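Local atomic coordinates of phenazine-1-carboxylate N-methyltransferase (Pseudomonas aeruginosa, PDB entry 2IP2), a protein that methylates phenazine-1-carboxylate with S-adenosyl-L-methionine to give 5-methylphenazine-1-carboxylate, a step in the biosynthesis of the virulence pigment pyocyanin. Residues W20-A28 / L61-F71. Numbering follows the deposited sequence.
Sequences WKSRCVYVA and LMRLLVAFEIF
Lys21 lies across one face of the Phe68 ring. Lys21 CE sits over the centre of the Phe68 ring, 3.6 Å from the centroid, as a CH-pi contact. Lys21 NZ lies off-centre, 4.0 Å from the centroid of the Phe68 ring, a cation-pi contact. A bend at chi3 (59°) turns the lysine chain so that CD, CE and NZ follow the ring from CZ toward CD1. Next along the helix, Cys24 packs against Leu61, Leu64 and Leu65, with Cys24 CB 4.0 Å from Leu61 CD1. Val25 CG2 presses tightly on Ile70 CD1 at 3.5 Å. Leu65 sends CD2 to Val25 CG2 and CD1 to Ala28 CB (3.7 Å). Ala28 CB also reaches the edge of the Phe71 ring, at CE2. A Schellman motif ends helix 55-67, with Glu69 at positive phi and Ile70 N bonded to Leu65 O. After this turn Ile70 points its side chain at helix 6-30. Val289 and Pro282 of the second subunit pack on Leu64 and Phe68. The axes of 20-28 and 61-67 approach to 10.6 Å, with a crossing angle of -113°. This buried, largely apolar packing belongs to the N-terminal dimerisation domain of the O-methyltransferase family, away from the predicted S-adenosyl-L-methionine site.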
loop_
_atom_site.group_PDB
_atom_site.type_symbol
_atom_site.label_atom_id
_atom_site.label_comp_id
_atom_site.label_asym_id
_atom_site.label_seq_id
_atom_site.Cartn_x
_atom_site.Cartn_y
_atom_site.Cartn_z
ATOM N N TRP A 20 1.394 -0.879 4.428
ATOM C CA TRP A 20 2.559 -1.020 5.346
ATOM C C TRP A 20 3.886 -1.158 4.562
ATOM O O TRP A 20 4.978 -0.694 5.017
ATOM C CB TRP A 20 2.340 -2.247 6.273
ATOM C CG TRP A 20 0.970 -2.262 6.984
ATOM C CD1 TRP A 20 0.124 -1.197 7.212
ATOM C CD2 TRP A 20 0.372 -3.383 7.619
ATOM N NE1 TRP A 20 -0.966 -1.616 7.926
ATOM C CE2 TRP A 20 -0.855 -2.950 8.184
ATOM C CE3 TRP A 20 0.732 -4.745 7.718
ATOM C CZ2 TRP A 20 -1.739 -3.831 8.910
ATOM C CZ3 TRP A 20 -0.130 -5.627 8.454
ATOM C CH2 TRP A 20 -1.383 -5.160 8.995
ATOM N N LYS A 21 3.836 -1.841 3.398
ATOM C CA LYS A 21 5.010 -1.915 2.553
ATOM C C LYS A 21 5.417 -0.501 2.115
ATOM O O LYS A 21 6.610 -0.211 2.061
ATOM C CB LYS A 21 4.776 -2.788 1.302
ATOM C CG LYS A 21 4.527 -4.255 1.663
ATOM C CD LYS A 21 3.807 -5.123 0.525
ATOM C CE LYS A 21 4.693 -5.077 -0.725
ATOM N NZ LYS A 21 3.967 -5.724 -1.861
ATOM N N SER A 22 4.452 0.324 1.698
ATOM C CA SER A 22 4.800 1.727 1.315
ATOM C C SER A 22 5.519 2.397 2.474
ATOM O O SER A 22 6.545 3.072 2.283
ATOM C CB SER A 22 3.569 2.548 0.927
ATOM O OG SER A 22 2.688 1.823 0.073
ATOM N N ARG A 23 5.017 2.168 3.696
ATOM C CA ARG A 23 5.624 2.823 4.890
ATOM C C ARG A 23 7.029 2.274 5.095
ATOM O O ARG A 23 7.918 3.046 5.396
ATOM C CB ARG A 23 4.769 2.666 6.160
ATOM C CG ARG A 23 3.328 3.242 6.078
ATOM C CD ARG A 23 3.378 4.705 5.551
ATOM N NE ARG A 23 3.837 5.645 6.620
ATOM C CZ ARG A 23 4.224 6.888 6.395
ATOM N NH1 ARG A 23 4.238 7.353 5.169
ATOM N NH2 ARG A 23 4.568 7.686 7.387
ATOM N N CYS A 24 7.230 0.959 4.944
ATOM C CA CYS A 24 8.577 0.365 5.063
ATOM C C CYS A 24 9.574 0.936 4.040
ATOM O O CYS A 24 10.711 1.250 4.394
ATOM C CB CYS A 24 8.491 -1.145 4.963
ATOM S SG CYS A 24 7.794 -1.888 6.434
ATOM N N VAL A 25 9.160 1.162 2.788
ATOM C CA VAL A 25 10.101 1.761 1.803
ATOM C C VAL A 25 10.351 3.221 2.167
ATOM O O VAL A 25 11.490 3.725 2.059
ATOM C CB VAL A 25 9.490 1.579 0.327
ATOM C CG1 VAL A 25 10.263 2.450 -0.700
ATOM C CG2 VAL A 25 9.539 0.129 -0.020
ATOM N N TYR A 26 9.303 3.895 2.650
ATOM C CA TYR A 26 9.482 5.308 3.063
ATOM C C TYR A 26 10.549 5.387 4.189
ATOM O O TYR A 26 11.480 6.197 4.146
ATOM C CB TYR A 26 8.103 5.915 3.467
ATOM C CG TYR A 26 8.264 7.263 4.175
ATOM C CD1 TYR A 26 8.706 8.411 3.472
ATOM C CD2 TYR A 26 8.133 7.340 5.571
ATOM C CE1 TYR A 26 8.876 9.650 4.169
ATOM C CE2 TYR A 26 8.320 8.533 6.249
ATOM C CZ TYR A 26 8.699 9.672 5.551
ATOM O OH TYR A 26 8.882 10.815 6.297
ATOM N N VAL A 27 10.422 4.495 5.157
ATOM C CA VAL A 27 11.367 4.436 6.213
ATOM C C VAL A 27 12.780 4.157 5.744
ATOM O O VAL A 27 13.722 4.847 6.151
ATOM C CB VAL A 27 10.917 3.415 7.288
ATOM C CG1 VAL A 27 12.072 3.188 8.302
ATOM C CG2 VAL A 27 9.615 3.881 8.037
ATOM N N ALA A 28 12.969 3.142 4.920
ATOM C CA ALA A 28 14.322 2.848 4.391
ATOM C C ALA A 28 14.903 4.101 3.697
ATOM O O ALA A 28 16.119 4.372 3.792
ATOM C CB ALA A 28 14.249 1.670 3.363
ATOM N N LEU A 61 13.258 -5.086 9.647
ATOM C CA LEU A 61 12.978 -4.235 8.490
ATOM C C LEU A 61 13.651 -4.789 7.237
ATOM O O LEU A 61 13.043 -4.873 6.170
ATOM C CB LEU A 61 13.394 -2.761 8.779
ATOM C CG LEU A 61 13.243 -1.742 7.598
ATOM C CD1 LEU A 61 11.785 -1.602 7.207
ATOM C CD2 LEU A 61 13.786 -0.401 8.143
ATOM N N MET A 62 14.960 -5.100 7.342
ATOM C CA MET A 62 15.719 -5.520 6.164
ATOM C C MET A 62 15.201 -6.890 5.651
ATOM O O MET A 62 15.142 -7.071 4.449
ATOM C CB MET A 62 17.233 -5.586 6.463
ATOM C CG MET A 62 17.917 -4.196 6.727
ATOM S SD MET A 62 17.835 -3.172 5.245
ATOM C CE MET A 62 18.636 -4.189 3.985
ATOM N N ARG A 63 14.872 -7.825 6.557
ATOM C CA ARG A 63 14.276 -9.106 6.195
ATOM C C ARG A 63 13.039 -8.903 5.290
ATOM O O ARG A 63 12.893 -9.565 4.244
ATOM C CB ARG A 63 13.818 -9.820 7.469
ATOM C CG ARG A 63 13.426 -11.214 7.287
ATOM C CD ARG A 63 13.645 -11.913 8.653
ATOM N NE ARG A 63 12.722 -11.440 9.682
ATOM C CZ ARG A 63 12.507 -12.127 10.784
ATOM N NH1 ARG A 63 13.180 -13.274 10.952
ATOM N NH2 ARG A 63 11.626 -11.720 11.683
ATOM N N LEU A 64 12.176 -7.977 5.710
ATOM C CA LEU A 64 10.993 -7.601 4.946
ATOM C C LEU A 64 11.348 -7.041 3.557
ATOM O O LEU A 64 10.807 -7.476 2.531
ATOM C CB LEU A 64 10.196 -6.555 5.759
ATOM C CG LEU A 64 8.851 -6.128 5.187
ATOM C CD1 LEU A 64 7.982 -5.626 6.324
ATOM C CD2 LEU A 64 9.032 -5.042 4.101
ATOM N N LEU A 65 12.251 -6.055 3.509
ATOM C CA LEU A 65 12.542 -5.380 2.242
ATOM C C LEU A 65 13.211 -6.362 1.279
ATOM O O LEU A 65 12.925 -6.325 0.076
ATOM C CB LEU A 65 13.451 -4.182 2.465
ATOM C CG LEU A 65 12.671 -3.063 3.183
ATOM C CD1 LEU A 65 13.599 -1.937 3.667
ATOM C CD2 LEU A 65 11.481 -2.488 2.329
ATOM N N VAL A 66 14.121 -7.181 1.794
ATOM C CA VAL A 66 14.829 -8.228 0.946
ATOM C C VAL A 66 13.808 -9.244 0.401
ATOM O O VAL A 66 13.888 -9.667 -0.782
ATOM C CB VAL A 66 15.978 -8.975 1.710
ATOM C CG1 VAL A 66 16.569 -10.169 0.889
ATOM C CG2 VAL A 66 17.130 -8.008 2.136
ATOM N N ALA A 67 12.854 -9.639 1.247
ATOM C CA ALA A 67 11.835 -10.636 0.821
ATOM C C ALA A 67 10.997 -10.082 -0.336
ATOM O O ALA A 67 10.554 -10.830 -1.220
ATOM C CB ALA A 67 10.923 -11.106 2.018
ATOM N N PHE A 68 10.842 -8.757 -0.396
ATOM C CA PHE A 68 10.163 -8.114 -1.492
ATOM C C PHE A 68 11.162 -7.587 -2.544
ATOM O O PHE A 68 10.847 -6.717 -3.373
ATOM C CB PHE A 68 9.204 -7.007 -0.941
ATOM C CG PHE A 68 7.882 -7.543 -0.387
ATOM C CD1 PHE A 68 6.891 -8.045 -1.266
ATOM C CD2 PHE A 68 7.587 -7.469 0.981
ATOM C CE1 PHE A 68 5.674 -8.514 -0.785
ATOM C CE2 PHE A 68 6.359 -7.922 1.473
ATOM C CZ PHE A 68 5.397 -8.464 0.595
ATOM N N GLU A 69 12.388 -8.117 -2.538
ATOM C CA GLU A 69 13.360 -7.804 -3.613
ATOM C C GLU A 69 13.718 -6.344 -3.736
ATOM O O GLU A 69 14.118 -5.868 -4.798
ATOM C CB GLU A 69 12.894 -8.382 -4.976
ATOM C CG GLU A 69 12.842 -9.911 -4.895
ATOM C CD GLU A 69 12.406 -10.562 -6.210
ATOM O OE1 GLU A 69 12.402 -9.852 -7.257
ATOM O OE2 GLU A 69 12.056 -11.760 -6.149
ATOM N N ILE A 70 13.610 -5.633 -2.628
ATOM C CA ILE A 70 14.041 -4.247 -2.582
ATOM C C ILE A 70 15.512 -4.144 -2.267
ATOM O O ILE A 70 16.248 -3.507 -3.032
ATOM C CB ILE A 70 13.123 -3.400 -1.687
ATOM C CG1 ILE A 70 11.798 -3.234 -2.474
ATOM C CG2 ILE A 70 13.777 -2.026 -1.373
ATOM C CD1 ILE A 70 10.630 -2.709 -1.735
ATOM N N PHE A 71 15.977 -4.735 -1.181
ATOM C CA PHE A 71 17.444 -4.957 -1.062
ATOM C C PHE A 71 17.757 -6.465 -1.296
ATOM O O PHE A 71 16.836 -7.262 -1.483
ATOM C CB PHE A 71 17.944 -4.559 0.342
ATOM C CG PHE A 71 17.839 -3.075 0.626
ATOM C CD1 PHE A 71 18.776 -2.192 0.113
ATOM C CD2 PHE A 71 16.778 -2.541 1.387
ATOM C CE1 PHE A 71 18.710 -0.842 0.330
ATOM C CE2 PHE A 71 16.708 -1.105 1.626
ATOM C CZ PHE A 71 17.674 -0.264 1.060
#